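Local coordinates for protein chintase (Rhizomucor miehei, PDB 5YUQ) that hydrolyses chitin as a family 18 glycoside hydrolase whose active site is a tunnel, at residues A[2-7]-A[360-365]; A[25-30]-A[47-52]; A[85-90]-A[132-137]; A[217-222]-A[226-231]. All blocks are in the same frame, centred on the assembly; numbering follows the deposited sequence.

Overall arrangement
All four contacts sit in one family 18 chain built on a TIM barrel. Interaction 1 joins the first barrel strand to the C-terminal helix 360-363 and so brackets the others, which follow in series: interaction 2, then interaction 3, then interaction 4. Interactions 1 and 2, with centres about 16 Å apart, touch directly: strands 4-9 and 24-32 are parallel neighbours, with a probable backbone hydrogen bond from Val26 N to Ala6 O. Interaction 4 reaches the barrel wall through strand 228-240, its centre about 19 Å from that of interaction 1. Helices 43-55 and 211-220 and the C-terminal end thus cover barrel strands, while in interaction 3, its centre about 29 Å from that of interaction 1, helices 80-97 and 124-139 pack on each other.

Interaction 1 (A[2-7]-A[360-365]); sequences QKLSAY and TLLNAL
Leu4, on the first barrel strand, meets Leu362 and Leu365 near the C-terminal end of the chain, and the contact is wholly apolar. Its CD1 methyl does most of the touching: it lies 3.8 Å from CB of Leu365 and 4.0 Å from CD1 of Leu362. The second branch helps, with Leu4 CD2 standing 4.1 Å from the same Leu362 CD1, so that one methyl of the helix faces both methyls of the strand leucine. A nearly extended first torsion (chi1 -164°) sends Leu4 out from its strand, roughly at right angles to the side chain of Leu365. The CB of Leu362 does not aim at the strand; it is CG, anti to the backbone N (chi1 -178°), that carries CD1 over to Leu4. Leu349 of strand 346-350 also touches Leu362 and Leu365, Leu332 and Val336 of helix 329-341 pack on Leu365, and Gln366 and Arg369 help to cover Leu4.

No hydrogen bond joins the two segments; the polar groups are served separately. The amides of Leu361 and Leu362 both bind the carboxylate of Asp355, and Leu365 N donates to Leu362 O at 3.0 Å. On the strand, Leu4 N is bound by Asp23.

With three buried leucines and no polar link between them, the contact between 2-7 and 360-365 is hydrophobic, aliphatic carbons packed together.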
loop_
_atom_site.group_PDB
_atom_site.type_symbol
_atom_site.label_atom_id
_atom_site.label_comp_id
_atom_site.label_asym_id
_atom_site.label_seq_id
_atom_site.Cartn_x
_atom_site.Cartn_y
_atom_site.Cartn_z
ATOM N N GLN A 2 15.271 -0.106 -7.077
ATOM C CA GLN A 2 14.903 -1.314 -6.347
ATOM C C GLN A 2 13.785 -1.999 -7.113
ATOM O O GLN A 2 12.682 -1.473 -7.190
ATOM C CB GLN A 2 14.431 -0.950 -4.937
ATOM C CG GLN A 2 15.523 -0.409 -4.021
ATOM C CD GLN A 2 16.091 0.921 -4.476
ATOM O OE1 GLN A 2 15.352 1.847 -4.814
ATOM N NE2 GLN A 2 17.418 1.017 -4.501
ATOM N N LYS A 3 14.070 -3.163 -7.692
ATOM C CA LYS A 3 13.095 -3.803 -8.572
ATOM C C LYS A 3 11.923 -4.408 -7.810
ATOM O O LYS A 3 10.778 -4.301 -8.241
ATOM C CB LYS A 3 13.775 -4.864 -9.447
ATOM C CG LYS A 3 14.729 -4.275 -10.499
ATOM C CD LYS A 3 13.951 -3.468 -11.528
ATOM C CE LYS A 3 14.848 -2.903 -12.627
ATOM N NZ LYS A 3 15.346 -1.535 -12.310
ATOM N N LEU A 4 12.235 -5.049 -6.710
ATOM C CA LEU A 4 11.205 -5.691 -5.889
ATOM C C LEU A 4 11.380 -5.302 -4.447
ATOM O O LEU A 4 12.342 -5.664 -3.859
ATOM C CB LEU A 4 11.277 -7.232 -6.120
ATOM C CG LEU A 4 10.051 -7.976 -5.657
ATOM C CD1 LEU A 4 10.220 -9.458 -6.015
ATOM C CD2 LEU A 4 10.010 -7.852 -4.219
ATOM N N SER A 5 10.438 -4.520 -3.882
ATOM C CA SER A 5 10.499 -4.069 -2.500
ATOM C C SER A 5 9.401 -4.741 -1.716
ATOM O O SER A 5 8.279 -4.860 -2.186
ATOM C CB SER A 5 10.301 -2.566 -2.429
ATOM O OG SER A 5 11.323 -1.902 -3.159
ATOM N N ALA A 6 9.732 -5.184 -0.512
ATOM C CA ALA A 6 8.769 -5.898 0.306
ATOM C C ALA A 6 8.560 -5.155 1.609
ATOM O O ALA A 6 9.516 -4.913 2.347
ATOM C CB ALA A 6 9.283 -7.301 0.590
ATOM N N TYR A 7 7.309 -4.808 1.904
ATOM C CA TYR A 7 6.986 -4.285 3.223
ATOM C C TYR A 7 6.957 -5.413 4.238
ATOM O O TYR A 7 6.416 -6.487 3.975
ATOM C CB TYR A 7 5.631 -3.582 3.214
ATOM C CG TYR A 7 5.698 -2.184 2.655
ATOM C CD1 TYR A 7 5.526 -1.956 1.300
ATOM C CD2 TYR A 7 5.943 -1.091 3.480
ATOM C CE1 TYR A 7 5.590 -0.674 0.774
ATOM C CE2 TYR A 7 5.986 0.211 2.962
ATOM C CZ TYR A 7 5.826 0.403 1.610
ATOM O OH TYR A 7 5.887 1.676 1.093
ATOM N N THR A 360 4.653 -18.682 -2.647
ATOM C CA THR A 360 3.862 -18.681 -3.877
ATOM C C THR A 360 3.724 -17.288 -4.496
ATOM O O THR A 360 3.993 -17.100 -5.684
ATOM C CB THR A 360 2.459 -19.259 -3.651
ATOM O OG1 THR A 360 2.569 -20.612 -3.189
ATOM C CG2 THR A 360 1.664 -19.247 -4.949
ATOM N N LEU A 361 3.301 -16.315 -3.695
ATOM C CA LEU A 361 3.092 -14.966 -4.217
ATOM C C LEU A 361 4.397 -14.231 -4.488
ATOM O O LEU A 361 4.504 -13.521 -5.480
ATOM C CB LEU A 361 2.194 -14.144 -3.295
ATOM C CG LEU A 361 0.800 -14.739 -3.081
ATOM C CD1 LEU A 361 -0.062 -13.702 -2.407
ATOM C CD2 LEU A 361 0.178 -15.191 -4.397
ATOM N N LEU A 362 5.395 -14.399 -3.627
ATOM C CA LEU A 362 6.675 -13.728 -3.862
ATOM C C LEU A 362 7.366 -14.299 -5.096
ATOM O O LEU A 362 7.954 -13.557 -5.882
ATOM C CB LEU A 362 7.578 -13.817 -2.630
ATOM C CG LEU A 362 8.945 -13.122 -2.692
ATOM C CD1 LEU A 362 8.806 -11.642 -3.038
ATOM C CD2 LEU A 362 9.682 -13.297 -1.373
ATOM N N ASN A 363 7.251 -15.610 -5.288
ATOM C CA ASN A 363 7.755 -16.233 -6.506
ATOM C C ASN A 363 7.086 -15.660 -7.744
ATOM O O ASN A 363 7.720 -15.501 -8.778
ATOM C CB ASN A 363 7.554 -17.750 -6.461
ATOM C CG ASN A 363 8.511 -18.424 -5.510
ATOM O OD1 ASN A 363 9.496 -17.822 -5.082
ATOM N ND2 ASN A 363 8.248 -19.680 -5.191
ATOM N N ALA A 364 5.799 -15.346 -7.634
ATOM C CA ALA A 364 5.043 -14.778 -8.749
ATOM C C ALA A 364 5.544 -13.403 -9.172
ATOM O O ALA A 364 5.203 -12.910 -10.245
ATOM C CB ALA A 364 3.559 -14.703 -8.390
ATOM N N LEU A 365 6.345 -12.771 -8.323
ATOM C CA LEU A 365 6.836 -11.437 -8.627
ATOM C C LEU A 365 8.226 -11.444 -9.247
ATOM O O LEU A 365 8.694 -10.400 -9.678
ATOM C CB LEU A 365 6.846 -10.563 -7.368
ATOM C CG LEU A 365 5.491 -10.321 -6.704
ATOM C CD1 LEU A 365 5.638 -9.400 -5.488
ATOM C CD2 LEU A 365 4.515 -9.738 -7.710
#

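Interaction 2 (A[25-30]-A[47-52])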
loop_
_atom_site.group_PDB
_atom_site.type_symbol
_atom_site.label_atom_id
_atom_site.label_comp_id
_atom_site.label_asym_id
_atom_site.label_seq_id
_atom_site.Cartn_x
_atom_site.Cartn_y
_atom_site.Cartn_z
ATOM N N ILE A 25 13.908 -4.089 1.589
ATOM C CA ILE A 25 12.927 -4.286 2.653
ATOM C C ILE A 25 12.449 -2.915 3.094
ATOM O O ILE A 25 13.265 -2.005 3.260
ATOM C CB ILE A 25 13.528 -5.012 3.872
ATOM C CG1 ILE A 25 13.871 -6.462 3.522
ATOM C CG2 ILE A 25 12.551 -5.001 5.049
ATOM C CD1 ILE A 25 12.673 -7.346 3.249
ATOM N N VAL A 26 11.140 -2.750 3.238
ATOM C CA VAL A 26 10.576 -1.495 3.729
ATOM C C VAL A 26 9.889 -1.791 5.048
ATOM O O VAL A 26 8.924 -2.544 5.099
ATOM C CB VAL A 26 9.588 -0.881 2.727
ATOM C CG1 VAL A 26 9.287 0.559 3.108
ATOM C CG2 VAL A 26 10.185 -0.916 1.328
ATOM N N TYR A 27 10.418 -1.219 6.120
ATOM C CA TYR A 27 10.002 -1.583 7.469
ATOM C C TYR A 27 8.921 -0.619 7.960
ATOM O O TYR A 27 9.167 0.571 8.117
ATOM C CB TYR A 27 11.213 -1.562 8.406
ATOM C CG TYR A 27 10.955 -2.176 9.759
ATOM C CD1 TYR A 27 10.240 -1.490 10.732
ATOM C CD2 TYR A 27 11.450 -3.431 10.068
ATOM C CE1 TYR A 27 9.997 -2.054 11.971
ATOM C CE2 TYR A 27 11.221 -4.001 11.305
ATOM C CZ TYR A 27 10.503 -3.305 12.250
ATOM O OH TYR A 27 10.269 -3.887 13.476
ATOM N N ALA A 28 7.728 -1.152 8.220
ATOM C CA ALA A 28 6.562 -0.339 8.571
ATOM C C ALA A 28 6.129 -0.602 10.014
ATOM O O ALA A 28 6.085 -1.758 10.414
ATOM C CB ALA A 28 5.421 -0.689 7.628
ATOM N N PHE A 29 5.799 0.424 10.809
ATOM C CA PHE A 29 5.894 1.845 10.482
ATOM C C PHE A 29 6.521 2.585 11.659
ATOM O O PHE A 29 6.329 2.202 12.818
ATOM C CB PHE A 29 4.491 2.459 10.326
ATOM C CG PHE A 29 3.786 2.089 9.048
ATOM C CD1 PHE A 29 4.220 2.598 7.829
ATOM C CD2 PHE A 29 2.666 1.268 9.073
ATOM C CE1 PHE A 29 3.566 2.259 6.654
ATOM C CE2 PHE A 29 2.008 0.926 7.907
ATOM C CZ PHE A 29 2.463 1.420 6.691
ATOM N N ALA A 30 7.236 3.666 11.373
ATOM C CA ALA A 30 7.538 4.659 12.396
ATOM C C ALA A 30 6.447 5.710 12.263
ATOM O O ALA A 30 6.162 6.164 11.158
ATOM C CB ALA A 30 8.902 5.268 12.164
ATOM N N LYS A 47 16.685 -2.964 14.528
ATOM C CA LYS A 47 18.126 -3.206 14.511
ATOM C C LYS A 47 18.461 -4.620 14.051
ATOM O O LYS A 47 19.399 -4.815 13.284
ATOM C CB LYS A 47 18.755 -2.905 15.876
ATOM C CG LYS A 47 18.613 -1.444 16.258
ATOM C CD LYS A 47 19.758 -0.911 17.082
ATOM C CE LYS A 47 19.675 0.613 17.158
ATOM N NZ LYS A 47 20.534 1.172 18.236
ATOM N N SER A 48 17.689 -5.600 14.509
ATOM C CA SER A 48 17.893 -6.972 14.071
ATOM C C SER A 48 17.718 -7.112 12.563
ATOM O O SER A 48 18.553 -7.707 11.890
ATOM C CB SER A 48 16.947 -7.925 14.803
ATOM O OG SER A 48 16.839 -9.139 14.085
ATOM N N VAL A 49 16.640 -6.542 12.030
ATOM C CA VAL A 49 16.348 -6.697 10.609
ATOM C C VAL A 49 17.328 -5.928 9.733
ATOM O O VAL A 49 17.716 -6.413 8.673
ATOM C CB VAL A 49 14.879 -6.306 10.276
ATOM C CG1 VAL A 49 14.615 -6.440 8.775
ATOM C CG2 VAL A 49 13.929 -7.201 11.052
ATOM N N VAL A 50 17.751 -4.744 10.178
ATOM C CA VAL A 50 18.768 -3.995 9.441
ATOM C C VAL A 50 20.068 -4.792 9.353
ATOM O O VAL A 50 20.681 -4.898 8.291
ATOM C CB VAL A 50 19.052 -2.610 10.066
ATOM C CG1 VAL A 50 20.264 -1.973 9.407
ATOM C CG2 VAL A 50 17.841 -1.700 9.902
ATOM N N GLN A 51 20.480 -5.369 10.474
ATOM C CA GLN A 51 21.690 -6.173 10.490
ATOM C C GLN A 51 21.572 -7.371 9.540
ATOM O O GLN A 51 22.499 -7.670 8.786
ATOM C CB GLN A 51 22.011 -6.625 11.916
ATOM C CG GLN A 51 23.315 -7.397 12.015
ATOM C CD GLN A 51 24.495 -6.572 11.533
ATOM O OE1 GLN A 51 24.921 -5.621 12.197
ATOM N NE2 GLN A 51 25.017 -6.917 10.360
ATOM N N GLU A 52 20.430 -8.051 9.564
ATOM C CA GLU A 52 20.212 -9.181 8.669
ATOM C C GLU A 52 20.247 -8.747 7.221
ATOM O O GLU A 52 20.868 -9.394 6.391
ATOM C CB GLU A 52 18.875 -9.872 8.970
ATOM C CG GLU A 52 18.805 -10.527 10.324
ATOM C CD GLU A 52 17.507 -11.272 10.549
ATOM O OE1 GLU A 52 17.339 -11.852 11.647
ATOM O OE2 GLU A 52 16.659 -11.282 9.629
#
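The ring of Tyr27 is approached at its edge, near its own plane, by Val49: methyl CG2 of the valine lies 4.2 Å from CE2 of the ring. The helix therefore meets the rim of the phenol, and no stack is formed. A second flat group, the ring of Phe29, belongs to the strand alone; one of its faces is covered by CB of Ala28, 3.3 Å above the ring centre. The peptide bond between these two residues is cis, consistent with the close approach of Ala28 CB to the ring.

Tyr27 reaches the helix because its first torsion is close to trans (chi1 -169°), which carries the ring out from the barrel wall. Val49 serves two strand residues with its two branches: while CG2 goes to the tyrosine, CG1 stands a loose 4.5 Å from CG2 of Ile25. Val8 of strand 4-9 and Leu13 also pack on the tyrosine, as Ile60 of strand 59-65 does on the valine.

Between 25-30 and 47-52, then, the contact is purely apolar and centres on one valine. The tyrosine hydroxyl adds a polar tie to the same helix 43-55, since it hydrogen-bonds NE2 of Gln45, in an earlier turn, as well as OD1 of Asp10, and these two bonds would limit how freely the ring can turn.

Interaction 3 (A[85-90]-A[132-137])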
loop_
_atom_site.group_PDB
_atom_site.type_symbol
_atom_site.label_atom_id
_atom_site.label_comp_id
_atom_site.label_asym_id
_atom_site.label_seq_id
_atom_site.Cartn_x
_atom_site.Cartn_y
_atom_site.Cartn_z
ATOM N N ASN A 85 12.411 20.403 13.314
ATOM C CA ASN A 85 12.607 19.401 14.351
ATOM C C ASN A 85 12.302 17.996 13.833
ATOM O O ASN A 85 13.029 17.045 14.120
ATOM C CB ASN A 85 11.756 19.728 15.579
ATOM C CG ASN A 85 11.961 18.733 16.705
ATOM O OD1 ASN A 85 13.041 18.668 17.299
ATOM N ND2 ASN A 85 10.935 17.945 16.994
ATOM N N PHE A 86 11.238 17.878 13.049
ATOM C CA PHE A 86 10.862 16.607 12.443
ATOM C C PHE A 86 11.962 16.125 11.484
ATOM O O PHE A 86 12.365 14.961 11.524
ATOM C CB PHE A 86 9.510 16.769 11.741
ATOM C CG PHE A 86 8.943 15.499 11.188
ATOM C CD1 PHE A 86 8.934 14.322 11.936
ATOM C CD2 PHE A 86 8.389 15.486 9.920
ATOM C CE1 PHE A 86 8.385 13.151 11.413
ATOM C CE2 PHE A 86 7.845 14.333 9.390
ATOM C CZ PHE A 86 7.843 13.156 10.134
ATOM N N VAL A 87 12.466 17.025 10.642
ATOM C CA VAL A 87 13.576 16.699 9.750
ATOM C C VAL A 87 14.786 16.198 10.535
ATOM O O VAL A 87 15.390 15.188 10.179
ATOM C CB VAL A 87 13.983 17.905 8.868
ATOM C CG1 VAL A 87 15.310 17.639 8.178
ATOM C CG2 VAL A 87 12.919 18.189 7.833
ATOM N N SER A 88 15.125 16.904 11.607
ATOM C CA SER A 88 16.264 16.542 12.439
ATOM C C SER A 88 16.066 15.144 13.017
ATOM O O SER A 88 16.991 14.326 13.042
ATOM C CB SER A 88 16.437 17.572 13.564
ATOM O OG SER A 88 17.575 17.276 14.359
ATOM N N ASN A 89 14.851 14.860 13.463
ATOM C CA ASN A 89 14.562 13.556 14.042
ATOM C C ASN A 89 14.615 12.440 13.008
ATOM O O ASN A 89 15.042 11.326 13.312
ATOM C CB ASN A 89 13.208 13.569 14.747
ATOM C CG ASN A 89 13.240 14.330 16.054
ATOM O OD1 ASN A 89 14.312 14.638 16.584
ATOM N ND2 ASN A 89 12.062 14.625 16.594
ATOM N N LEU A 90 14.192 12.740 11.785
ATOM C CA LEU A 90 14.254 11.760 10.702
ATOM C C LEU A 90 15.697 11.462 10.309
ATOM O O LEU A 90 16.051 10.317 10.043
ATOM C CB LEU A 90 13.459 12.239 9.486
ATOM C CG LEU A 90 11.939 12.214 9.646
ATOM C CD1 LEU A 90 11.286 13.033 8.545
ATOM C CD2 LEU A 90 11.422 10.779 9.616
ATOM N N PHE A 132 10.897 16.361 1.531
ATOM C CA PHE A 132 11.824 15.522 0.784
ATOM C C PHE A 132 13.079 16.283 0.391
ATOM O O PHE A 132 14.179 15.733 0.409
ATOM C CB PHE A 132 11.153 14.938 -0.452
ATOM C CG PHE A 132 10.433 13.652 -0.192
ATOM C CD1 PHE A 132 11.141 12.492 0.074
ATOM C CD2 PHE A 132 9.051 13.605 -0.223
ATOM C CE1 PHE A 132 10.477 11.290 0.309
ATOM C CE2 PHE A 132 8.376 12.404 0.007
ATOM C CZ PHE A 132 9.100 11.244 0.270
ATOM N N LYS A 133 12.917 17.550 0.034
ATOM C CA LYS A 133 14.081 18.361 -0.303
ATOM C C LYS A 133 15.008 18.534 0.883
ATOM O O LYS A 133 16.227 18.476 0.736
ATOM C CB LYS A 133 13.658 19.733 -0.814
ATOM C CG LYS A 133 12.970 19.694 -2.154
ATOM C CD LYS A 133 12.679 21.115 -2.605
ATOM C CE LYS A 133 12.002 21.156 -3.950
ATOM N NZ LYS A 133 11.550 22.552 -4.235
ATOM N N ALA A 134 14.430 18.767 2.053
ATOM C CA ALA A 134 15.228 18.898 3.265
ATOM C C ALA A 134 15.958 17.595 3.580
ATOM O O ALA A 134 17.130 17.604 3.951
ATOM C CB ALA A 134 14.354 19.307 4.429
ATOM N N LEU A 135 15.262 16.469 3.433
ATOM C CA LEU A 135 15.898 15.176 3.674
ATOM C C LEU A 135 16.998 14.907 2.662
ATOM O O LEU A 135 18.066 14.413 3.019
ATOM C CB LEU A 135 14.873 14.040 3.646
ATOM C CG LEU A 135 13.818 14.102 4.746
ATOM C CD1 LEU A 135 12.718 13.111 4.471
ATOM C CD2 LEU A 135 14.461 13.812 6.085
ATOM N N ARG A 136 16.753 15.244 1.400
ATOM C CA ARG A 136 17.761 15.031 0.365
ATOM C C ARG A 136 19.007 15.862 0.649
ATOM O O ARG A 136 20.130 15.380 0.507
ATOM C CB ARG A 136 17.204 15.385 -1.019
ATOM C CG ARG A 136 18.244 15.275 -2.137
ATOM C CD ARG A 136 18.719 13.842 -2.304
ATOM N NE ARG A 136 17.665 13.007 -2.882
ATOM C CZ ARG A 136 17.595 11.686 -2.765
ATOM N NH1 ARG A 136 18.505 11.021 -2.064
ATOM N NH2 ARG A 136 16.604 11.031 -3.342
ATOM N N GLU A 137 18.806 17.108 1.066
ATOM C CA GLU A 137 19.936 17.986 1.352
ATOM C C GLU A 137 20.735 17.463 2.543
ATOM O O GLU A 137 21.963 17.486 2.529
ATOM C CB GLU A 137 19.461 19.422 1.602
ATOM C CG GLU A 137 20.585 20.457 1.625
ATOM C CD GLU A 137 21.309 20.498 2.954
ATOM O OE1 GLU A 137 20.644 20.283 3.986
ATOM O OE2 GLU A 137 22.538 20.734 2.967
#
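Leu135 packs on Leu90 and Val87 through its CD2 methyl, with CD1 nearer Leu90 only. Its CB and CG meet nothing in 85-90; CB does not aim at that helix, and it is the first torsion (chi1 -64°) that turns the branch toward it. The work begins at the tip. CD2 is 3.9 Å from CB of Leu90 and 4.1 Å from CD1 of that leucine, so it rests alongside the base of the partner chain as well as near its end. The same CD2 comes within 4.4 Å of Val87 CG1. The other branch, Leu135 CD1, faces Leu90 CD1 at 4.3 Å.

These are two helices of the outer layer of the TIM barrel, 80-97 and 124-139, with strand 101-105 between them in the chain. Their short segments run in broadly the same direction, crossing at -44° with the axes 10.2 Å apart at closest.

One turn before Leu90, Val87 fills the interface differently: its CG2 lies 3.9 Å from CB of Ala134, a side chain that ends there. Leu90 CD1 also covers one face of the Phe86 ring within its own helix, 3.7 Å above the ring centre. Leu131, a turn earlier on helix 124-139, touches Phe86, Val87 and Leu90.

Interaction 4 (A[217-222]-A[226-231]); sequences AWIAAG and EQLVLG
Trp218 is the first residue of 217-222 to touch the strand, and it does so with its CB: Leu228 CD2 lies 3.8 Å from Trp218 CB, and the second methyl, Leu228 CD1, 4.0 Å from it. The indole then heads away from Leu228. Its NE1 donates to the carbonyl oxygen of Pro150, and its ring meets Phe154 edge-to-face.

Ile219 comes next and makes the closest approach, its CG1 3.5 Å from Leu228 CD1, which is snug for two saturated carbons. Rotation about CA-CB places CG1 beside the backbone N (chi1 -68°), bringing this branch forward although CB itself does not aim at the strand. The two methyls of Leu228 thus divide the work: CD1 touches both helix residues, while CD2 keeps to the tryptophan. No hydrogen bond crosses between the segments.

Further on, the helix stops. Ala221 N still donates to Ala217 O at 3.1 Å. The positive phi of Gly222 (123°) ends the helix in a Schellman motif, its N bonded back to Ile219 O at 3.0 Å. From there the chain doubles back within a few residues to start the strand.

Helix 211-220 accordingly lies against the outside of the barrel where strand 228-240 begins, a strand flanked by parallel strands 175-178 and 346-350; Ile178 and Phe176 of the former pack on Trp218 and Leu228 respectively.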
loop_
_atom_site.group_PDB
_atom_site.type_symbol
_atom_site.label_atom_id
_atom_site.label_comp_id
_atom_site.label_asym_id
_atom_site.label_seq_id
_atom_site.Cartn_x
_atom_site.Cartn_y
_atom_site.Cartn_z
ATOM N N ALA A 217 -2.296 8.009 -14.541
ATOM C CA ALA A 217 -2.537 9.298 -13.901
ATOM C C ALA A 217 -1.246 9.913 -13.375
ATOM O O ALA A 217 -1.018 11.113 -13.525
ATOM C CB ALA A 217 -3.556 9.165 -12.780
ATOM N N TRP A 218 -0.386 9.086 -12.779
ATOM C CA TRP A 218 0.873 9.576 -12.217
ATOM C C TRP A 218 1.870 9.985 -13.323
ATOM O O TRP A 218 2.588 10.954 -13.166
ATOM C CB TRP A 218 1.479 8.667 -11.175
ATOM C CG TRP A 218 0.852 8.721 -9.841
ATOM C CD1 TRP A 218 -0.218 7.930 -9.379
ATOM C CD2 TRP A 218 1.239 9.517 -8.723
ATOM N NE1 TRP A 218 -0.466 8.210 -8.087
ATOM C CE2 TRP A 218 0.390 9.190 -7.651
ATOM C CE3 TRP A 218 2.198 10.497 -8.519
ATOM C CZ2 TRP A 218 0.498 9.776 -6.442
ATOM C CZ3 TRP A 218 2.306 11.056 -7.349
ATOM C CH2 TRP A 218 1.469 10.701 -6.280
ATOM N N ILE A 219 1.850 9.253 -14.405
ATOM C CA ILE A 219 2.700 9.623 -15.539
ATOM C C ILE A 219 2.199 10.930 -16.156
ATOM O O ILE A 219 2.994 11.836 -16.457
ATOM C CB ILE A 219 2.759 8.509 -16.614
ATOM C CG1 ILE A 219 3.512 7.278 -16.082
ATOM C CG2 ILE A 219 3.456 9.011 -17.885
ATOM C CD1 ILE A 219 3.498 6.089 -17.026
ATOM N N ALA A 220 0.885 11.043 -16.322
ATOM C CA ALA A 220 0.302 12.246 -16.922
ATOM C C ALA A 220 0.608 13.504 -16.105
ATOM O O ALA A 220 0.732 14.601 -16.660
ATOM C CB ALA A 220 -1.200 12.084 -17.110
ATOM N N ALA A 221 0.750 13.341 -14.794
ATOM C CA ALA A 221 1.036 14.469 -13.911
ATOM C C ALA A 221 2.528 14.779 -13.791
ATOM O O ALA A 221 2.905 15.742 -13.125
ATOM C CB ALA A 221 0.424 14.239 -12.534
ATOM N N GLY A 222 3.373 13.969 -14.420
ATOM C CA GLY A 222 4.782 14.312 -14.546
ATOM C C GLY A 222 5.807 13.327 -14.010
ATOM O O GLY A 222 7.003 13.541 -14.156
ATOM N N GLU A 226 9.691 5.106 -14.998
ATOM C CA GLU A 226 10.764 4.374 -14.338
ATOM C C GLU A 226 10.870 4.714 -12.852
ATOM O O GLU A 226 11.537 4.009 -12.096
ATOM C CB GLU A 226 12.098 4.607 -15.055
ATOM C CG GLU A 226 12.562 6.036 -15.064
ATOM C CD GLU A 226 13.788 6.229 -15.936
ATOM O OE1 GLU A 226 14.910 6.213 -15.389
ATOM O OE2 GLU A 226 13.629 6.396 -17.165
ATOM N N GLN A 227 10.203 5.783 -12.428
ATOM C CA GLN A 227 10.185 6.128 -11.010
ATOM C C GLN A 227 8.893 5.694 -10.338
ATOM O O GLN A 227 8.682 5.983 -9.163
ATOM C CB GLN A 227 10.396 7.627 -10.803
ATOM C CG GLN A 227 11.795 8.083 -11.142
ATOM C CD GLN A 227 11.968 9.569 -10.994
ATOM O OE1 GLN A 227 11.970 10.302 -11.987
ATOM N NE2 GLN A 227 12.099 10.034 -9.752
ATOM N N LEU A 228 8.024 5.024 -11.085
ATOM C CA LEU A 228 6.796 4.491 -10.501
ATOM C C LEU A 228 6.986 3.023 -10.171
ATOM O O LEU A 228 7.605 2.274 -10.926
ATOM C CB LEU A 228 5.615 4.658 -11.450
ATOM C CG LEU A 228 5.226 6.103 -11.740
ATOM C CD1 LEU A 228 4.142 6.131 -12.793
ATOM C CD2 LEU A 228 4.757 6.817 -10.464
ATOM N N VAL A 229 6.459 2.617 -9.024
ATOM C CA VAL A 229 6.546 1.240 -8.581
ATOM C C VAL A 229 5.121 0.781 -8.316
ATOM O O VAL A 229 4.376 1.444 -7.596
ATOM C CB VAL A 229 7.417 1.143 -7.313
ATOM C CG1 VAL A 229 7.241 -0.199 -6.631
ATOM C CG2 VAL A 229 8.890 1.383 -7.662
ATOM N N LEU A 230 4.720 -0.321 -8.935
ATOM C CA LEU A 230 3.353 -0.802 -8.760
ATOM C C LEU A 230 3.239 -1.663 -7.506
ATOM O O LEU A 230 3.854 -2.721 -7.413
ATOM C CB LEU A 230 2.901 -1.614 -9.975
ATOM C CG LEU A 230 1.476 -2.170 -9.920
ATOM C CD1 LEU A 230 0.459 -1.048 -9.849
ATOM C CD2 LEU A 230 1.199 -3.079 -11.122
ATOM N N GLY A 231 2.461 -1.203 -6.535
ATOM C CA GLY A 231 2.250 -1.982 -5.326
ATOM C C GLY A 231 1.185 -3.032 -5.531
ATOM O O GLY A 231 0.187 -2.781 -6.206
#